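Acyl-CoA dehydrogenase (Slackia heliotrinireducens, PDB 4RM7) belongs to the acyl-CoA dehydrogenase family, whose fold combines helical N- and C-terminal domains with a beta-sheet middle domain, and is assembled here from four chains. Local coordinates at residues Gln39-Pro42 against Asp43-Lys47; Arg62-Arg66 against Thr67-Phe71; Trp188-Pro191 against Arg192-Gly196; Ser236-Tyr239 against Ser240-Tyr244; Lys315-Ser318 against Val319-Lys323. One frame throughout, in Å; residues are numbered along the deposited sequence.

Interaction 1: Gln39-Pro42 against Asp43-Lys47; sequences QGLP and DEVVK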
# COMPACT_ATOMS: atom_id res chain seq x y z
N GLN A 39 1.67 15.45 32.38
CA GLN A 39 2.68 14.48 31.96
C GLN A 39 2.99 13.51 33.09
O GLN A 39 4.14 13.34 33.48
CB GLN A 39 3.95 15.19 31.50
CG GLN A 39 3.71 16.21 30.41
CD GLN A 39 4.94 17.01 30.07
OE1 GLN A 39 6.06 16.56 30.30
NE2 GLN A 39 4.74 18.21 29.54
N GLY A 40 1.95 12.89 33.62
CA GLY A 40 2.11 11.96 34.71
C GLY A 40 0.83 11.68 35.46
O GLY A 40 -0.12 12.48 35.43
N LEU A 41 0.80 10.54 36.14
CA LEU A 41 -0.38 10.09 36.86
C LEU A 41 -0.26 10.39 38.36
O LEU A 41 0.85 10.39 38.91
CB LEU A 41 -0.61 8.60 36.62
CG LEU A 41 -0.75 8.11 35.18
CD1 LEU A 41 -0.90 6.60 35.17
CD2 LEU A 41 -1.94 8.76 34.51
N PRO A 42 -1.40 10.64 39.02
CA PRO A 42 -1.39 10.94 40.45
C PRO A 42 -0.96 9.74 41.28
O PRO A 42 -1.13 8.60 40.82
CB PRO A 42 -2.86 11.29 40.76
CG PRO A 42 -3.54 11.45 39.44
CD PRO A 42 -2.76 10.61 38.46
N ASP A 43 -0.42 9.99 42.46
CA ASP A 43 0.06 8.95 43.36
C ASP A 43 -1.00 7.88 43.59
O ASP A 43 -0.70 6.69 43.62
CB ASP A 43 0.48 9.53 44.72
CG ASP A 43 1.60 10.56 44.62
OD1 ASP A 43 2.32 10.59 43.60
OD2 ASP A 43 1.76 11.34 45.58
N GLU A 44 -2.24 8.32 43.76
CA GLU A 44 -3.34 7.42 44.07
C GLU A 44 -3.58 6.40 42.95
O GLU A 44 -3.82 5.22 43.20
CB GLU A 44 -4.62 8.21 44.32
CG GLU A 44 -5.80 7.33 44.65
CD GLU A 44 -7.13 8.01 44.40
OE1 GLU A 44 -7.12 9.19 43.97
OE2 GLU A 44 -8.18 7.36 44.61
N VAL A 45 -3.49 6.87 41.71
CA VAL A 45 -3.76 6.03 40.55
C VAL A 45 -2.65 5.01 40.38
O VAL A 45 -2.87 3.82 40.11
CB VAL A 45 -3.87 6.90 39.29
CG1 VAL A 45 -3.96 6.03 38.04
CG2 VAL A 45 -5.05 7.85 39.40
N VAL A 46 -1.41 5.47 40.45
CA VAL A 46 -0.26 4.57 40.35
C VAL A 46 -0.17 3.59 41.50
O VAL A 46 0.21 2.46 41.31
CB VAL A 46 1.08 5.28 40.18
CG1 VAL A 46 1.05 6.23 39.00
CG2 VAL A 46 1.49 5.97 41.45
N LYS A 47 -0.49 4.04 42.70
CA LYS A 47 -0.47 3.10 43.81
C LYS A 47 -1.57 2.05 43.63
O LYS A 47 -1.38 0.88 43.94
CB LYS A 47 -0.63 3.84 45.13
CG LYS A 47 -0.94 2.96 46.33
CD LYS A 47 0.29 2.25 46.83
CE LYS A 47 0.05 1.64 48.21
NZ LYS A 47 1.02 0.52 48.45
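P42 and V46 meet through the backbone where helix 43-50 begins. P42 sits at the N-cap position, and its carbonyl O takes the amide of V46 at 3.2 Å in an almost straight bond (N-H...O angle 174°), the first full helical turn. V45 N also reaches P42 O, at 3.1 Å, but bent enough to count as weak. Proline suits this place, because its ring replaces an amide hydrogen that the first turn does not need.

The close-packed part is apolar. P42 CD lies 3.7 Å from V45 CG2, the ring and the branch crossing at a slant. V45 presents this methyl because CG2 stands beside the backbone N, while CG1 is anti to it (chi1 173°). Next to this, L41 CB touches V46 CG1 at 3.7 Å, and L41 CD1 approaches V45 CG1 more loosely at 4.2 Å. Two valines and a leucine thus fill the inner side of the turn.

The outer side is polar and exposed. D43 turns away from P42 and forms a salt bridge with R121, which also bonds to L41 O. E44 is also exposed, with a weak bond to Y26.

Before the turn, Q39, with positive phi, ends helix 29-38 in a Schellman motif. W35 of that helix packs against L41, P42 and V45, so two successive helices of the N-terminal domain are joined through this short loop.

Interaction 2: Arg62-Arg66 against Thr67-Phe71; sequences RRNHR and TYDLF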
# COMPACT_ATOMS: atom_id res chain seq x y z
N ARG A 62 7.35 -12.37 40.09
CA ARG A 62 7.54 -13.64 39.38
C ARG A 62 6.81 -14.76 40.10
O ARG A 62 7.38 -15.42 40.96
CB ARG A 62 9.02 -13.99 39.23
CG ARG A 62 9.85 -12.99 38.41
CD ARG A 62 11.36 -13.24 38.61
NE ARG A 62 12.15 -12.09 38.15
CZ ARG A 62 12.72 -11.98 36.95
NH1 ARG A 62 13.41 -10.88 36.64
NH2 ARG A 62 12.61 -12.97 36.06
N ARG A 63 5.55 -14.97 39.75
CA ARG A 63 4.74 -16.02 40.33
C ARG A 63 5.46 -17.36 40.42
O ARG A 63 5.52 -17.97 41.49
CB ARG A 63 3.46 -16.19 39.52
CG ARG A 63 2.66 -17.42 39.86
CD ARG A 63 1.61 -17.66 38.80
NE ARG A 63 2.27 -17.83 37.52
CZ ARG A 63 2.68 -19.00 37.06
NH1 ARG A 63 2.47 -20.10 37.77
NH2 ARG A 63 3.28 -19.09 35.88
N ASN A 64 6.04 -17.81 39.30
CA ASN A 64 6.71 -19.12 39.27
C ASN A 64 8.12 -19.09 39.85
O ASN A 64 8.81 -20.12 39.83
CB ASN A 64 6.74 -19.69 37.84
CG ASN A 64 7.54 -18.82 36.85
OD1 ASN A 64 8.49 -18.13 37.22
ND2 ASN A 64 7.16 -18.89 35.58
N HIS A 65 8.53 -17.93 40.36
CA HIS A 65 9.86 -17.68 40.95
C HIS A 65 10.98 -17.59 39.92
O HIS A 65 12.14 -17.38 40.29
CB HIS A 65 10.22 -18.74 41.99
CG HIS A 65 9.15 -18.97 43.01
ND1 HIS A 65 8.85 -18.07 44.00
CD2 HIS A 65 8.30 -20.02 43.19
CE1 HIS A 65 7.88 -18.54 44.76
NE2 HIS A 65 7.52 -19.72 44.29
N ARG A 66 10.66 -17.74 38.63
CA ARG A 66 11.67 -17.66 37.57
C ARG A 66 11.40 -16.48 36.64
O ARG A 66 12.24 -15.61 36.45
CB ARG A 66 11.71 -18.95 36.76
CG ARG A 66 11.73 -20.22 37.60
CD ARG A 66 11.71 -21.46 36.73
NE ARG A 66 10.58 -21.47 35.80
CZ ARG A 66 9.41 -22.07 36.04
NH1 ARG A 66 9.21 -22.70 37.19
NH2 ARG A 66 8.44 -22.03 35.12
N THR A 67 10.21 -16.46 36.05
CA THR A 67 9.85 -15.42 35.10
C THR A 67 8.51 -14.77 35.44
O THR A 67 7.72 -15.30 36.22
CB THR A 67 9.76 -15.99 33.68
OG1 THR A 67 8.60 -16.83 33.59
CG2 THR A 67 10.99 -16.81 33.34
N TYR A 68 8.26 -13.61 34.84
CA TYR A 68 6.93 -13.03 34.88
C TYR A 68 5.98 -13.82 33.94
O TYR A 68 6.42 -14.66 33.15
CB TYR A 68 6.98 -11.56 34.49
CG TYR A 68 7.74 -10.74 35.51
CD1 TYR A 68 7.08 -10.15 36.58
CD2 TYR A 68 9.12 -10.57 35.41
CE1 TYR A 68 7.77 -9.41 37.53
CE2 TYR A 68 9.82 -9.83 36.36
CZ TYR A 68 9.13 -9.26 37.41
OH TYR A 68 9.80 -8.53 38.36
N ASP A 69 4.69 -13.55 34.05
CA ASP A 69 3.71 -14.15 33.15
C ASP A 69 3.40 -13.15 32.04
O ASP A 69 2.54 -12.27 32.21
CB ASP A 69 2.44 -14.55 33.91
CG ASP A 69 2.68 -15.66 34.94
OD1 ASP A 69 3.58 -16.51 34.73
OD2 ASP A 69 1.96 -15.68 35.97
N LEU A 70 4.10 -13.28 30.92
CA LEU A 70 4.08 -12.27 29.86
C LEU A 70 2.71 -12.06 29.18
O LEU A 70 2.31 -10.93 28.94
CB LEU A 70 5.13 -12.61 28.80
CG LEU A 70 5.42 -11.49 27.80
CD1 LEU A 70 5.85 -10.22 28.49
CD2 LEU A 70 6.50 -11.90 26.87
N PHE A 71 2.01 -13.15 28.87
CA PHE A 71 0.68 -13.03 28.29
C PHE A 71 -0.22 -12.23 29.23
O PHE A 71 -0.96 -11.35 28.78
CB PHE A 71 0.06 -14.40 28.02
CG PHE A 71 -1.28 -14.34 27.35
CD1 PHE A 71 -1.46 -13.58 26.20
CD2 PHE A 71 -2.37 -15.03 27.86
CE1 PHE A 71 -2.72 -13.51 25.56
CE2 PHE A 71 -3.63 -14.97 27.23
CZ PHE A 71 -3.80 -14.22 26.08
O HOH W 1 5.43 -16.47 36.50
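An Asx turn at N64, overlapping a type I beta turn from R62 to H65, shapes the loop that leads into helix 70-84, and N64 grips T67 twice. OD1 of N64 accepts from T67 N at 2.7 Å, in the carbonyl plane and on a lone pair. The same oxygen takes R66 N at 2.6 Å, with that donor tilted from the plane. The amide's other end is used as well: N64 ND2 gives a nearly straight bond to T67 OG1 at 3.2 Å, with the hydroxyl close to the amide plane. Bonds at both ends fix the rotation of the amide, and asparagine suits the place by offering acceptor and donor together. Its CG lies between the backbone N and carbonyl carbon (chi1 63°), which folds the amide back over the turn.

R63 meets D69 side-on: NE bonds to OD2 at 2.7 Å and NH2 to OD1 at 2.8 Å, the two flat groups being 29° from coplanar. A water adds to this, accepting from N64 N and donating to T67 O and D69 OD1.

R62 lies across Y68, its CG 3.8 Å from the ring centroid in a CH-pi contact over the face. R62 NH2 bonds to R66 O at 2.7 Å, spanning the ends of 62-66.

E101 of helix 90-103 receives both R62 NE and Y68 OH, D69 OD2 also accepts from G58 N, and the L70 side chain packs against both helix 234-270 and helix 282-311.

Interaction 3: Trp188-Pro191 against Arg192-Gly196; sequences WMVP and RSAAG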
# COMPACT_ATOMS: atom_id res chain seq x y z
N TRP A 188 25.48 0.83 36.12
CA TRP A 188 25.78 1.68 37.26
C TRP A 188 24.54 2.44 37.73
O TRP A 188 23.91 3.14 36.94
CB TRP A 188 26.87 2.68 36.90
CG TRP A 188 28.15 2.08 36.45
CD1 TRP A 188 28.42 1.56 35.22
CD2 TRP A 188 29.35 1.96 37.22
NE1 TRP A 188 29.73 1.11 35.18
CE2 TRP A 188 30.31 1.35 36.39
CE3 TRP A 188 29.70 2.31 38.52
CZ2 TRP A 188 31.60 1.08 36.84
CZ3 TRP A 188 30.98 2.05 38.96
CH2 TRP A 188 31.92 1.44 38.12
N MSE A 189 24.20 2.33 39.01
CA MSE A 189 23.09 3.10 39.56
C MSE A 189 23.59 4.45 40.09
O MSE A 189 24.03 4.56 41.23
CB MSE A 189 22.39 2.30 40.67
CG MSE A 189 21.15 2.97 41.24
SE MSE A 189 19.72 3.16 39.93
CE MSE A 189 19.19 1.31 39.72
N VAL A 190 23.51 5.48 39.25
CA VAL A 190 24.11 6.76 39.57
C VAL A 190 23.11 7.76 40.12
O VAL A 190 22.11 8.06 39.48
CB VAL A 190 24.78 7.37 38.32
CG1 VAL A 190 25.46 8.69 38.66
CG2 VAL A 190 25.76 6.39 37.72
N PRO A 191 23.38 8.27 41.33
CA PRO A 191 22.56 9.34 41.93
C PRO A 191 22.53 10.57 41.03
O PRO A 191 23.58 10.96 40.52
CB PRO A 191 23.29 9.66 43.25
CG PRO A 191 24.11 8.45 43.54
CD PRO A 191 24.49 7.87 42.20
N ARG A 192 21.36 11.16 40.85
CA ARG A 192 21.20 12.30 39.95
C ARG A 192 21.93 13.52 40.51
O ARG A 192 22.17 14.51 39.80
CB ARG A 192 19.70 12.59 39.73
CG ARG A 192 19.37 13.80 38.87
CD ARG A 192 19.45 13.50 37.36
NE ARG A 192 18.73 14.51 36.57
CZ ARG A 192 19.15 15.76 36.38
NH1 ARG A 192 18.42 16.60 35.66
NH2 ARG A 192 20.29 16.18 36.91
N SER A 193 22.30 13.44 41.78
CA SER A 193 22.96 14.53 42.49
C SER A 193 24.48 14.56 42.28
O SER A 193 25.14 15.54 42.65
CB SER A 193 22.66 14.42 43.98
OG SER A 193 23.25 13.26 44.53
N ALA A 194 25.04 13.50 41.72
CA ALA A 194 26.44 13.48 41.32
C ALA A 194 26.73 14.62 40.34
O ALA A 194 26.01 14.79 39.36
CB ALA A 194 26.80 12.15 40.70
N ALA A 195 27.78 15.39 40.60
CA ALA A 195 28.10 16.52 39.75
C ALA A 195 28.44 16.06 38.34
O ALA A 195 28.97 14.96 38.16
CB ALA A 195 29.25 17.31 40.34
N GLY A 196 28.10 16.87 37.35
CA GLY A 196 28.41 16.55 35.96
C GLY A 196 27.31 15.87 35.18
O GLY A 196 27.52 15.45 34.03
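P191 and A194 are joined by the one hydrogen bond between these segments: A194 N donates to P191 O at 3.2 Å, with an N-H...O angle of 160°. The donor stands well above the carbonyl plane, 58° out of it, and so does not use a lone pair.

Apolar contact is sparse. The CB of A194 points toward the strand, and this small methyl approaches V190 CG1 only loosely, at 4.2 Å. Van der Waals touches between carbon and oxygen add to it: A194 CB lies 3.4 Å from P191 O, and P191 CB meets S193 OG at 3.8 Å.

Together P191, R192, S193 and A194 make a type I beta turn, which takes strand 184-191 out of the middle-domain sheet and leads on to strand 197-202. Having no N-H, proline cannot donate a strand-pairing hydrogen bond, which suits the last residue of a strand, while its O remains to accept the turn bond. The small S193 lies at the exposed bend.

The remaining polar contacts belong to R192, which leaves the preceding strand segment and turns back over the sheet, with CG anti to its backbone N (chi1 177°) and a bend at chi2. Its guanidinium then bonds through NH1 to E164 O and weakly through NE to G163 O, while its side chain packs on L169, I197 and A199. W226 packs against V190 and P191.

Interaction 4: Ser236-Tyr239 against Ser240-Tyr244; sequences SQLY and SLLEY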
# COMPACT_ATOMS: atom_id res chain seq x y z
N SER A 236 24.29 -9.40 25.67
CA SER A 236 23.45 -10.56 25.38
C SER A 236 22.24 -10.60 26.29
O SER A 236 21.10 -10.71 25.83
CB SER A 236 24.26 -11.86 25.52
OG SER A 236 25.00 -11.87 26.74
N GLN A 237 22.48 -10.49 27.59
CA GLN A 237 21.41 -10.50 28.56
C GLN A 237 20.49 -9.28 28.44
O GLN A 237 19.27 -9.41 28.54
CB GLN A 237 21.98 -10.59 29.97
CG GLN A 237 21.70 -11.92 30.62
CD GLN A 237 20.20 -12.19 30.76
OE1 GLN A 237 19.67 -13.14 30.18
NE2 GLN A 237 19.52 -11.35 31.54
N LEU A 238 21.08 -8.11 28.25
CA LEU A 238 20.32 -6.88 28.10
C LEU A 238 19.42 -6.97 26.89
O LEU A 238 18.23 -6.67 26.94
CB LEU A 238 21.25 -5.68 27.98
CG LEU A 238 20.58 -4.32 27.76
CD1 LEU A 238 19.70 -3.96 28.96
CD2 LEU A 238 21.63 -3.25 27.53
N TYR A 239 20.01 -7.42 25.79
CA TYR A 239 19.30 -7.53 24.53
C TYR A 239 18.06 -8.43 24.62
O TYR A 239 17.00 -8.12 24.07
CB TYR A 239 20.26 -8.05 23.44
CG TYR A 239 19.75 -7.70 22.08
CD1 TYR A 239 20.02 -6.45 21.53
CD2 TYR A 239 18.94 -8.59 21.36
CE1 TYR A 239 19.53 -6.10 20.29
CE2 TYR A 239 18.44 -8.25 20.11
CZ TYR A 239 18.75 -7.01 19.59
OH TYR A 239 18.28 -6.64 18.36
N SER A 240 18.19 -9.56 25.32
CA SER A 240 17.03 -10.40 25.58
C SER A 240 15.95 -9.64 26.33
O SER A 240 14.78 -9.71 25.97
CB SER A 240 17.42 -11.64 26.38
OG SER A 240 18.29 -12.44 25.61
N LEU A 241 16.35 -8.90 27.36
CA LEU A 241 15.37 -8.17 28.15
C LEU A 241 14.62 -7.12 27.33
O LEU A 241 13.41 -6.93 27.51
CB LEU A 241 16.05 -7.53 29.34
CG LEU A 241 16.34 -8.61 30.37
CD1 LEU A 241 17.41 -8.15 31.32
CD2 LEU A 241 15.07 -8.96 31.11
N LEU A 242 15.32 -6.46 26.41
CA LEU A 242 14.70 -5.45 25.57
C LEU A 242 13.66 -6.04 24.61
O LEU A 242 12.78 -5.33 24.14
CB LEU A 242 15.77 -4.68 24.80
CG LEU A 242 16.80 -4.00 25.68
CD1 LEU A 242 17.84 -3.29 24.85
CD2 LEU A 242 16.11 -3.03 26.61
N GLU A 243 13.73 -7.33 24.32
CA GLU A 243 12.67 -7.93 23.53
C GLU A 243 11.33 -7.90 24.28
O GLU A 243 10.29 -7.63 23.67
CB GLU A 243 13.05 -9.35 23.14
CG GLU A 243 14.20 -9.37 22.13
CD GLU A 243 14.51 -10.76 21.61
OE1 GLU A 243 13.58 -11.44 21.14
OE2 GLU A 243 15.70 -11.16 21.66
N TYR A 244 11.33 -8.15 25.58
CA TYR A 244 10.12 -7.95 26.36
C TYR A 244 9.57 -6.55 26.13
O TYR A 244 8.37 -6.35 26.01
CB TYR A 244 10.38 -8.16 27.85
CG TYR A 244 10.74 -9.57 28.22
CD1 TYR A 244 9.76 -10.54 28.35
CD2 TYR A 244 12.06 -9.95 28.43
CE1 TYR A 244 10.09 -11.84 28.67
CE2 TYR A 244 12.40 -11.25 28.76
CZ TYR A 244 11.41 -12.19 28.89
OH TYR A 244 11.72 -13.49 29.22
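S236 and S240 open a run of i to i+4 contacts along helix 234-270, the first long helix of the C-terminal domain, where each residue of 236-239 meets the one a turn further on. S236 O accepts S240 N at 3.2 Å, and S240 OG adds a weak second bond to the same oxygen. The hydroxyl gets there because it stands beside the backbone N (chi1 -64°); serine is small enough to fold back on its own helix in this way.

Q237 repeats the backbone bond, its O taking L241 N at 3.2 Å. Its side chain bends at chi2, bringing the amide NE2 to within 3.8 Å of L241 CD1, a contact between a polar end and a methyl. L241 itself faces helix 90-103, resting on Q98, A102 and F103, which suits a leucine.

L238 is buried. Its O accepts L242 N at 3.0 Å, nearly along the C=O axis, and its CG touches L242 CD1 at 4.1 Å. The L238 side chain also packs on F185 and F187 of strand 184-191, so the helix meets the middle domain here.

Y239 O receives E243 N in a long, weak bond. Over this turn the ring and the carboxylate lie near each other with planes 67° apart. R316 of helix 316-341 packs against both, and within the helix the closest approach of the two side chains is Y239 CD2 to E243 OE2, at 4.1 Å.

Interaction 5: Lys315-Ser318 against Val319-Lys323; sequences KRLS and VALMK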
# COMPACT_ATOMS: atom_id res chain seq x y z
N LYS A 315 10.96 -17.57 20.35
CA LYS A 315 11.83 -17.44 19.19
C LYS A 315 12.01 -15.96 18.92
O LYS A 315 11.03 -15.20 18.91
CB LYS A 315 11.23 -18.13 17.96
CG LYS A 315 10.78 -19.55 18.18
CD LYS A 315 10.14 -20.14 16.93
CE LYS A 315 9.80 -21.61 17.12
NZ LYS A 315 10.96 -22.37 17.71
N ARG A 316 13.25 -15.54 18.68
CA ARG A 316 13.54 -14.15 18.35
C ARG A 316 12.72 -13.63 17.17
O ARG A 316 12.30 -12.48 17.16
CB ARG A 316 15.03 -13.99 18.04
CG ARG A 316 15.94 -14.27 19.22
CD ARG A 316 16.97 -13.17 19.40
NE ARG A 316 17.87 -13.02 18.25
CZ ARG A 316 18.16 -11.85 17.67
NH1 ARG A 316 17.61 -10.72 18.12
NH2 ARG A 316 18.99 -11.81 16.63
N LEU A 317 12.49 -14.50 16.19
CA LEU A 317 11.82 -14.11 14.96
C LEU A 317 10.37 -13.69 15.19
O LEU A 317 9.89 -12.78 14.52
CB LEU A 317 11.85 -15.24 13.96
CG LEU A 317 11.26 -14.89 12.60
CD1 LEU A 317 11.98 -13.65 12.04
CD2 LEU A 317 11.48 -16.08 11.70
N SER A 318 9.69 -14.37 16.11
CA SER A 318 8.32 -14.00 16.44
C SER A 318 8.25 -12.54 16.89
O SER A 318 7.39 -11.79 16.43
CB SER A 318 7.76 -14.88 17.56
OG SER A 318 7.65 -16.23 17.17
N VAL A 319 9.15 -12.16 17.78
CA VAL A 319 9.18 -10.81 18.34
C VAL A 319 9.57 -9.79 17.26
O VAL A 319 9.04 -8.69 17.21
CB VAL A 319 10.15 -10.75 19.53
CG1 VAL A 319 10.47 -9.30 19.90
CG2 VAL A 319 9.55 -11.51 20.72
N ALA A 320 10.47 -10.18 16.38
CA ALA A 320 10.87 -9.30 15.29
C ALA A 320 9.72 -9.07 14.30
O ALA A 320 9.52 -7.95 13.82
CB ALA A 320 12.10 -9.86 14.58
N LEU A 321 8.97 -10.12 13.97
CA LEU A 321 7.89 -9.99 12.99
C LEU A 321 6.75 -9.16 13.57
O LEU A 321 6.22 -8.27 12.92
CB LEU A 321 7.38 -11.36 12.53
CG LEU A 321 8.38 -12.22 11.74
CD1 LEU A 321 7.74 -13.55 11.35
CD2 LEU A 321 8.88 -11.48 10.50
N MSE A 322 6.39 -9.45 14.81
CA MSE A 322 5.46 -8.65 15.59
C MSE A 322 5.84 -7.17 15.61
O MSE A 322 5.03 -6.32 15.28
CB MSE A 322 5.41 -9.20 17.03
CG MSE A 322 4.55 -8.39 17.96
SE MSE A 322 5.10 -8.66 19.80
CE MSE A 322 6.74 -7.58 19.71
N LYS A 323 7.08 -6.85 15.97
CA LYS A 323 7.47 -5.44 16.06
C LYS A 323 7.48 -4.77 14.70
O LYS A 323 7.29 -3.57 14.59
CB LYS A 323 8.85 -5.31 16.73
CG LYS A 323 9.24 -3.87 17.04
CD LYS A 323 8.13 -3.17 17.81
CE LYS A 323 8.58 -1.84 18.40
NZ LYS A 323 9.08 -0.89 17.38
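V319 lies against R316 in the first turn of helix 316-341, its CB 3.6 Å from R316 O. Its side chain packs on Y309 of helix 282-311, a buried place suited to valine.

A320 donates its amide to R316 O at 3.0 Å, in the carbonyl plane. The residue is buried, and its methyl lies beside the carbonyls of R316 and L317.

L321 makes the main side-chain contact. Its N bonds to L317 O at 2.9 Å, and its CG meets L317 CD1 at 3.9 Å, the two leucines slanting across one another. L317 goes on to touch A376 and Q383 of helix 369-386, whereas L321 packs on T296 of the second subunit.

M322, a selenomethionine, sends its N to S318 O at 3.0 Å in a nearly straight bond. Beyond CB its flexible chain leads away, bending at chi3, to V302 and A305. The S318 hydroxyl bonds to E308, on helix 282-311.

K323 N continues the pattern to V319 O, while its NZ bonds to the carbonyls of Y362, A365 and G367.

The chemistry divides accordingly: backbone bonds satisfy the amides of the buried residues A320, L321 and M322, leaving the apolar side chains to pack against neighbouring helices and, for L321, the second subunit, and the polar ends of S318 and K323 find partners elsewhere in the chain.

Overall arrangement
Interactions 4 and 5 are the closest pair, their centres about 13 Å apart; they touch where R316 meets Y239 and E243, and V319 meets E243. Interaction 2 joins this group through L70 CD2, 3.8 Å from Y244 CD1, linking the N-terminal domain to the C-terminal one. Interactions 1 and 3 touch none of the others; interaction 3 comes within about 10 Å of interaction 4 (nearest atoms). The most buried contact, interaction 5, rests on helical backbone bonds and apolar side chains; interaction 4, partly buried, shares its helical backbone pattern. Interaction 2 relies on side-chain bonds and charge in a loop. Interaction 1 starts a helix, while interaction 3 is a surface turn held by a single bond.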